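Ferulic acid esterase, AmCE1/Fae1A (Anaeromyces mucronatus, PDB 5CXX) probably hydrolyses feruloyl esters as a family CE1 esterase of the alpha/beta-hydrolase fold, and binds ferulic acid in its pocket. Local coordinates at residues M42-P47 against E139-L144; I216-N221 against Q227-Y232; N8-K13 against G261-I266. All blocks are in the same frame, centred on the assembly; numbering follows the deposited sequence. Where two conformers were deposited one is given.

How the interactions relate
Interactions 1 and 2 reach the same mixed sheet near its two flanks: strand 38-45 lies second from one edge and strand 213-219 second from the other, with the contact centres 31 Å apart. Interaction 3 lies next to interaction 2, at 16 Å between centres. The two touch where Asp217 OD2 comes 3.3 Å from Gly261 N, a packing contact; Asp217 thus touches helix 255-266, while its neighbours Ile216 and Cys218 face helix 228-238. Interaction 2 is the one near the pocket: the Tyr232 side chain is about 7 Å from the bound ferulic acid, and Cys218 touches the residues of a probable Ser156-His253-Asp222 triad.

Interaction 1. Residues M42-P47 against E139-L144; sequences MNVILP and EHYSIL
Leu46 and Tyr141 mark the closest approach of the two backbones, with their CA atoms 9.1 Å apart; Tyr141 is the first residue after helix 125-140 to leave helical geometry. A gap of that width is bridged by side chains, and no hydrogen bond crosses it. The Tyr141 phenol does most of the work, reaching out to meet Val44 coming from the opposite direction. Val44 CG1 sits over one face of the ring, 4.2 Å from its centroid and 22° off the normal, a CH-pi contact displaced toward the hydroxyl end, where CZ is 3.9 Å from CG1. That methyl lies anti to the backbone N of Val44 (chi1 177°), while the other branch, CG2, lies 4.0 Å from Tyr141 OH. Leu46 comes in on the same side of the ring plane but crosses Tyr141 at about a right angle, its CD2 meeting Tyr141 CD1 obliquely at 3.8 Å. The ring is therefore met near its hydroxyl end by Val44 and along its CD1-CE1 side by Leu46, residues two apart on one side of the segment. Around this patch, Ile29 of strand 26-33 also touches Tyr141, and Met42 continues the apolar row onto Ile133, Tyr136 and Met137 of helix 125-140. Just beyond the ring, Ser142 centres an inverse gamma turn. The whole is layered packing of helix against sheet in an alpha/beta-hydrolase, with an aromatic from the helix exit laid against Val44 of strand 38-45, near the sheet's edge, and against Leu46, two residues on.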
# COMPACT_ATOMS: atom_id res chain seq x y z
N MET A 42 -7.78 0.41 -13.08
CA MET A 42 -6.94 -0.25 -12.05
C MET A 42 -6.38 -1.52 -12.71
O MET A 42 -7.00 -2.08 -13.62
CB MET A 42 -7.72 -0.65 -10.76
CG MET A 42 -8.93 -1.54 -11.06
SD MET A 42 -9.79 -1.63 -9.45
CE MET A 42 -11.28 -2.58 -9.92
N ASN A 43 -5.21 -2.00 -12.23
CA ASN A 43 -4.77 -3.33 -12.62
C ASN A 43 -5.24 -4.34 -11.62
O ASN A 43 -5.11 -4.16 -10.39
CB ASN A 43 -3.27 -3.40 -12.71
CG ASN A 43 -2.75 -2.65 -13.93
OD1 ASN A 43 -3.14 -2.96 -15.06
ND2 ASN A 43 -1.91 -1.64 -13.71
N VAL A 44 -5.76 -5.44 -12.15
CA VAL A 44 -6.06 -6.60 -11.34
C VAL A 44 -5.10 -7.73 -11.74
O VAL A 44 -5.03 -8.11 -12.91
CB VAL A 44 -7.52 -7.04 -11.51
CG1 VAL A 44 -7.81 -8.33 -10.69
CG2 VAL A 44 -8.45 -5.91 -11.02
N ILE A 45 -4.42 -8.28 -10.73
CA ILE A 45 -3.43 -9.34 -10.95
C ILE A 45 -3.95 -10.60 -10.23
O ILE A 45 -3.86 -10.70 -8.99
CB ILE A 45 -2.08 -8.89 -10.42
CG1 ILE A 45 -1.60 -7.59 -11.12
CG2 ILE A 45 -1.06 -10.07 -10.55
CD1 ILE A 45 -0.59 -6.79 -10.19
N LEU A 46 -4.55 -11.50 -10.99
CA LEU A 46 -5.05 -12.76 -10.42
C LEU A 46 -3.91 -13.73 -10.19
O LEU A 46 -2.95 -13.72 -10.94
CB LEU A 46 -6.09 -13.36 -11.36
CG LEU A 46 -7.31 -12.45 -11.56
CD1 LEU A 46 -8.25 -13.03 -12.64
CD2 LEU A 46 -8.09 -12.09 -10.22
N PRO A 47 -4.03 -14.59 -9.17
CA PRO A 47 -2.94 -15.51 -8.88
C PRO A 47 -2.80 -16.55 -10.00
O PRO A 47 -3.74 -16.81 -10.73
CB PRO A 47 -3.37 -16.16 -7.55
CG PRO A 47 -4.87 -16.13 -7.62
CD PRO A 47 -5.12 -14.70 -8.20
N GLU A 139 -17.96 -8.01 -6.47
CA GLU A 139 -18.93 -8.38 -7.50
C GLU A 139 -18.32 -9.16 -8.65
O GLU A 139 -19.02 -9.98 -9.28
CB GLU A 139 -19.57 -7.09 -8.02
CG GLU A 139 -20.59 -7.22 -9.18
CD GLU A 139 -21.87 -7.98 -8.79
OE1 GLU A 139 -22.49 -7.64 -7.75
OE2 GLU A 139 -22.29 -8.89 -9.56
N HIS A 140 -17.04 -8.93 -8.96
CA HIS A 140 -16.48 -9.41 -10.23
C HIS A 140 -15.45 -10.52 -10.08
O HIS A 140 -15.12 -11.15 -11.09
CB HIS A 140 -15.83 -8.26 -11.00
CG HIS A 140 -16.83 -7.27 -11.49
ND1 HIS A 140 -17.56 -7.46 -12.66
CD2 HIS A 140 -17.31 -6.13 -10.94
CE1 HIS A 140 -18.39 -6.44 -12.82
NE2 HIS A 140 -18.25 -5.62 -11.81
N TYR A 141 -14.96 -10.73 -8.86
CA TYR A 141 -13.91 -11.73 -8.62
C TYR A 141 -14.24 -12.60 -7.44
O TYR A 141 -15.08 -12.24 -6.60
CB TYR A 141 -12.55 -11.05 -8.40
CG TYR A 141 -12.14 -10.27 -9.64
CD1 TYR A 141 -11.63 -10.92 -10.76
CD2 TYR A 141 -12.32 -8.86 -9.71
CE1 TYR A 141 -11.27 -10.20 -11.92
CE2 TYR A 141 -11.95 -8.17 -10.85
CZ TYR A 141 -11.43 -8.83 -11.93
OH TYR A 141 -11.10 -8.13 -13.09
N SER A 142 -13.59 -13.75 -7.37
CA SER A 142 -13.88 -14.68 -6.28
C SER A 142 -12.95 -14.36 -5.11
O SER A 142 -11.87 -14.92 -4.96
CB SER A 142 -13.72 -16.12 -6.74
OG SER A 142 -14.15 -16.99 -5.72
N ILE A 143 -13.37 -13.41 -4.30
CA ILE A 143 -12.53 -12.93 -3.20
C ILE A 143 -13.04 -13.41 -1.84
O ILE A 143 -14.21 -13.77 -1.66
CB ILE A 143 -12.47 -11.38 -3.17
CG1 ILE A 143 -13.79 -10.77 -2.67
CG2 ILE A 143 -12.12 -10.82 -4.60
CD1 ILE A 143 -13.64 -9.19 -2.43
N LEU A 144 -12.12 -13.43 -0.89
CA LEU A 144 -12.45 -13.54 0.53
C LEU A 144 -12.69 -12.13 1.04
O LEU A 144 -11.93 -11.22 0.73
CB LEU A 144 -11.32 -14.19 1.30
CG LEU A 144 -11.16 -15.68 1.02
CD1 LEU A 144 -9.88 -16.17 1.69
CD2 LEU A 144 -12.41 -16.46 1.53

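Interaction 2. Residues I216-N221 against Q227-Y232; sequences IDCGTN and QFPKSY
Ile216 starts the contact with both ends of its branched side chain. CG2 lies 4.3 Å from Pro229 CB, while the longer arm carries CD1 along the helix to 4.2 Å from Tyr232 CB. Strand 216-219 and helix 228-232 run nearly antiparallel here, at 153° between their directions and 8.2 Å between axes, so Ile216 and Cys218, two apart, both meet Pro229, and Ile216 reaches on to Tyr232, about one turn further along. Asp217 CB points away from the helix, and what this residue offers Pro229 is its carbonyl oxygen, in loose contact with CB. Cys218 faces the helix again and makes the tightest contact. Its SG, anti to the backbone N (chi1 -167°), swings out over the edge of the proline and stands 3.6 Å from Pro229 CG, while its own CB is 3.6 Å from Pro229 CB. Sulfur and methylene thus lie alongside the CB-CG side of the ring. Farther along, Thr220 OG1 donates to Asn221 OD1 over 2.6 Å, the donor tilted 22° from the amide's carbonyl plane, and also pairs with the backbone N of Gly250. On the helix side, Phe228 O takes Ser231 OG in its carbonyl plane, on a lone pair, as well as Tyr232 N, and it lies above one face of the Tyr232 ring near the rim. The phenol then leads away to Ala182 O and Ile185 N, which hold its hydroxyl. Chemically, then, strand and helix of this beta-alpha-beta unit are joined by buried apolar packing alone, the hydroxyls of Thr220, Ser231 and Tyr232 being paired within their own segments or with other parts of the chain, with Cys218 also touching residues of the probable catalytic triad.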
# COMPACT_ATOMS: atom_id res chain seq x y z
N ILE A 216 6.00 -0.35 8.65
CA ILE A 216 6.48 0.88 8.04
C ILE A 216 7.98 0.71 7.80
O ILE A 216 8.71 0.22 8.69
CB ILE A 216 6.30 2.09 8.97
CG1 ILE A 216 4.86 2.28 9.34
CG2 ILE A 216 6.85 3.36 8.27
CD1 ILE A 216 4.68 3.44 10.39
N ASP A 217 8.45 1.09 6.58
CA ASP A 217 9.90 1.18 6.38
C ASP A 217 10.27 2.44 5.66
O ASP A 217 9.40 3.24 5.24
CB ASP A 217 10.51 -0.09 5.66
CG ASP A 217 10.44 -0.05 4.10
OD1 ASP A 217 9.51 0.54 3.56
OD2 ASP A 217 11.35 -0.63 3.45
N CYS A 218 11.58 2.65 5.57
CA CYS A 218 12.11 3.79 4.82
C CYS A 218 13.60 3.61 4.65
O CYS A 218 14.26 3.06 5.54
CB CYS A 218 11.85 5.13 5.58
SG CYS A 218 12.16 6.62 4.55
N GLY A 219 14.17 4.08 3.52
CA GLY A 219 15.61 4.20 3.41
C GLY A 219 16.16 5.15 4.49
O GLY A 219 15.49 6.08 4.95
N THR A 220 17.43 4.97 4.84
CA THR A 220 18.06 5.90 5.81
C THR A 220 18.37 7.25 5.12
O THR A 220 18.60 8.25 5.80
CB THR A 220 19.37 5.36 6.37
OG1 THR A 220 20.19 4.98 5.27
CG2 THR A 220 19.09 4.10 7.25
N ASN A 221 18.30 7.29 3.79
CA ASN A 221 18.76 8.48 3.05
C ASN A 221 17.72 8.87 2.01
O ASN A 221 18.07 9.12 0.85
CB ASN A 221 20.09 8.23 2.37
CG ASN A 221 21.21 8.01 3.39
OD1 ASN A 221 21.33 6.93 3.99
ND2 ASN A 221 21.99 9.07 3.65
N GLN A 227 12.59 12.29 7.18
CA GLN A 227 12.36 11.69 8.50
C GLN A 227 10.89 11.52 8.77
O GLN A 227 10.52 11.19 9.94
CB GLN A 227 12.99 12.57 9.56
CG GLN A 227 14.52 12.60 9.38
CD GLN A 227 15.14 11.26 9.65
OE1 GLN A 227 15.03 10.74 10.76
NE2 GLN A 227 15.80 10.68 8.65
N PHE A 228 10.03 11.71 7.78
CA PHE A 228 8.60 11.56 8.10
C PHE A 228 8.19 10.14 8.44
O PHE A 228 7.44 9.96 9.41
CB PHE A 228 7.73 12.16 6.97
CG PHE A 228 7.73 13.69 7.07
CD1 PHE A 228 6.91 14.31 8.02
CD2 PHE A 228 8.64 14.47 6.35
CE1 PHE A 228 6.94 15.70 8.21
CE2 PHE A 228 8.70 15.90 6.55
CZ PHE A 228 7.82 16.51 7.46
N PRO A 229 8.70 9.12 7.75
CA PRO A 229 8.32 7.76 8.19
C PRO A 229 8.75 7.50 9.63
O PRO A 229 7.98 6.93 10.41
CB PRO A 229 9.07 6.84 7.19
CG PRO A 229 9.03 7.70 5.86
CD PRO A 229 9.30 9.15 6.39
N LYS A 230 9.96 7.91 9.98
CA LYS A 230 10.39 7.76 11.37
C LYS A 230 9.44 8.52 12.34
O LYS A 230 9.15 8.02 13.45
CB LYS A 230 11.82 8.29 11.55
CG LYS A 230 12.39 8.04 12.95
CD LYS A 230 13.88 8.45 12.91
CE LYS A 230 14.52 8.25 14.29
NZ LYS A 230 15.96 8.71 14.30
N SER A 231 8.98 9.69 11.92
CA SER A 231 8.04 10.45 12.78
C SER A 231 6.75 9.65 13.01
O SER A 231 6.24 9.64 14.15
CB SER A 231 7.73 11.87 12.20
OG SER A 231 6.72 11.85 11.19
N TYR A 232 6.28 8.95 11.99
CA TYR A 232 5.06 8.12 12.15
C TYR A 232 5.34 6.96 13.10
O TYR A 232 4.48 6.60 13.92
CB TYR A 232 4.59 7.64 10.79
CG TYR A 232 4.17 8.77 9.89
CD1 TYR A 232 3.59 9.94 10.37
CD2 TYR A 232 4.38 8.66 8.53
CE1 TYR A 232 3.19 10.98 9.51
CE2 TYR A 232 3.98 9.67 7.67
CZ TYR A 232 3.40 10.83 8.15
OH TYR A 232 2.98 11.82 7.25

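Interaction 3. Residues N8-K13 against G261-I266; sequences NTCPDK and GFYNFI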
# COMPACT_ATOMS: atom_id res chain seq x y z
N ASN A 8 16.35 -6.18 6.59
CA ASN A 8 16.39 -4.78 6.15
C ASN A 8 16.64 -4.63 4.67
O ASN A 8 16.76 -3.51 4.21
CB ASN A 8 17.42 -3.98 6.94
CG ASN A 8 18.81 -4.47 6.81
OD1 ASN A 8 19.10 -5.36 6.00
ND2 ASN A 8 19.71 -3.87 7.59
N THR A 9 16.70 -5.73 3.95
CA THR A 9 16.71 -5.68 2.48
C THR A 9 15.93 -6.85 1.90
O THR A 9 15.65 -7.84 2.59
CB THR A 9 18.14 -5.75 1.89
OG1 THR A 9 18.66 -7.07 2.11
CG2 THR A 9 19.06 -4.65 2.51
N CYS A 10 15.55 -6.72 0.62
CA CYS A 10 14.93 -7.83 -0.07
C CYS A 10 16.02 -8.56 -0.88
O CYS A 10 16.64 -7.95 -1.74
CB CYS A 10 13.85 -7.29 -1.04
SG CYS A 10 13.04 -8.68 -1.96
N PRO A 11 16.26 -9.83 -0.61
CA PRO A 11 17.26 -10.56 -1.40
C PRO A 11 16.90 -10.51 -2.87
O PRO A 11 15.71 -10.56 -3.26
CB PRO A 11 17.18 -11.99 -0.88
CG PRO A 11 16.61 -11.86 0.51
CD PRO A 11 15.64 -10.67 0.43
N ASP A 12 17.91 -10.41 -3.72
CA ASP A 12 17.60 -10.33 -5.14
C ASP A 12 16.74 -11.46 -5.63
O ASP A 12 15.89 -11.27 -6.50
CB ASP A 12 18.90 -10.26 -5.97
CG ASP A 12 19.60 -8.90 -5.86
OD1 ASP A 12 18.95 -7.89 -5.47
OD2 ASP A 12 20.80 -8.84 -6.17
N LYS A 13 16.93 -12.68 -5.12
CA LYS A 13 16.16 -13.76 -5.66
C LYS A 13 14.65 -13.72 -5.38
O LYS A 13 13.89 -14.41 -6.06
CB LYS A 13 16.73 -15.10 -5.21
CG LYS A 13 16.58 -15.32 -3.74
CD LYS A 13 17.16 -16.70 -3.33
CE LYS A 13 17.15 -16.83 -1.82
NZ LYS A 13 17.58 -18.21 -1.38
N GLY A 261 10.30 -3.36 1.83
CA GLY A 261 9.04 -3.24 2.53
C GLY A 261 8.05 -4.33 2.10
O GLY A 261 7.45 -5.01 2.91
N PHE A 262 7.88 -4.48 0.78
CA PHE A 262 6.90 -5.44 0.28
C PHE A 262 7.26 -6.88 0.62
O PHE A 262 6.41 -7.73 0.97
CB PHE A 262 6.78 -5.28 -1.24
CG PHE A 262 5.52 -5.86 -1.83
CD1 PHE A 262 4.25 -5.50 -1.34
CD2 PHE A 262 5.62 -6.69 -2.96
CE1 PHE A 262 3.07 -6.02 -1.93
CE2 PHE A 262 4.45 -7.19 -3.56
CZ PHE A 262 3.20 -6.85 -3.06
N TYR A 263 8.56 -7.19 0.54
CA TYR A 263 9.06 -8.53 0.92
C TYR A 263 8.72 -8.86 2.38
O TYR A 263 8.20 -9.96 2.66
CB TYR A 263 10.58 -8.55 0.71
CG TYR A 263 11.31 -9.78 1.22
CD1 TYR A 263 11.13 -11.03 0.63
CD2 TYR A 263 12.22 -9.67 2.30
CE1 TYR A 263 11.82 -12.15 1.05
CE2 TYR A 263 12.93 -10.81 2.73
CZ TYR A 263 12.71 -12.04 2.10
OH TYR A 263 13.43 -13.14 2.52
N ASN A 264 9.02 -7.95 3.32
CA ASN A 264 8.63 -8.26 4.69
C ASN A 264 7.12 -8.26 4.89
O ASN A 264 6.57 -9.12 5.62
CB ASN A 264 9.30 -7.22 5.61
CG ASN A 264 10.77 -7.51 5.83
OD1 ASN A 264 11.10 -8.38 6.64
ND2 ASN A 264 11.63 -6.79 5.12
N PHE A 265 6.41 -7.34 4.24
CA PHE A 265 4.98 -7.27 4.42
C PHE A 265 4.25 -8.54 3.98
O PHE A 265 3.37 -9.06 4.67
CB PHE A 265 4.47 -6.04 3.67
CG PHE A 265 2.98 -5.75 3.84
CD1 PHE A 265 2.45 -5.44 5.11
CD2 PHE A 265 2.15 -5.79 2.74
CE1 PHE A 265 1.07 -5.12 5.23
CE2 PHE A 265 0.78 -5.53 2.85
CZ PHE A 265 0.25 -5.18 4.09
N ILE A 266 4.61 -9.04 2.79
CA ILE A 266 3.85 -10.17 2.21
C ILE A 266 4.14 -11.47 2.98
O ILE A 266 3.36 -12.42 2.94
CB ILE A 266 4.19 -10.29 0.70
CG1 ILE A 266 3.60 -9.07 -0.03
CG2 ILE A 266 3.62 -11.62 0.08
CD1 ILE A 266 2.06 -8.98 -0.08
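Pro11 and Cys10, from the N-terminal arm, both rest against Tyr263, the helix residue that carries this contact; Cys10 and Tyr263 have the nearest CA atoms, 6.0 Å apart. The CH-pi part belongs to Pro11. Its CD lies over one face of the phenol, 3.8 Å from the centroid and 24° off the normal, and within 3.6 Å of Tyr263 CE2, so the methylene is shifted toward the hydroxyl end; the two side chains cross at about a right angle. The sulfur-aromatic part belongs to Cys10, which approaches the same side of the ring from its root. SG sits 4.4 Å from the centroid of the Tyr263 ring, obliquely, 36° off the normal, and is closest to the ring's stem, 3.6 Å from Tyr263 CB. Tyr263 swings into this position with CG anti to the backbone N (chi1 172°), which carries the ring outward from the helix to the arm. Among polar groups, Thr9 O looks onto the same side of the ring at 3.9 Å from Tyr263 CD2, a plain contact, and no hydrogen bond joins the segments; the phenol hydroxyl pairs with Arg90 NH1. Putting an alanine at Tyr263 would probably take away the ring face under Pro11 CD and the sulfur-aromatic contact of Cys10, and leave Arg90 without its phenol partner. Asn264, one residue on, ties the arm to the helix by donating from ND2 to Ser7 O. Tyr14 also meets the Tyr263 ring, and helix 77-87 closes in through Leu85 on Tyr263 and Ile81 on Cys10. Phe262 and Phe265, on the helix's other flank, pack against strands 150-155 and 175-179, so that helix 255-266 is sandwiched between the central sheet and the N-terminal arm.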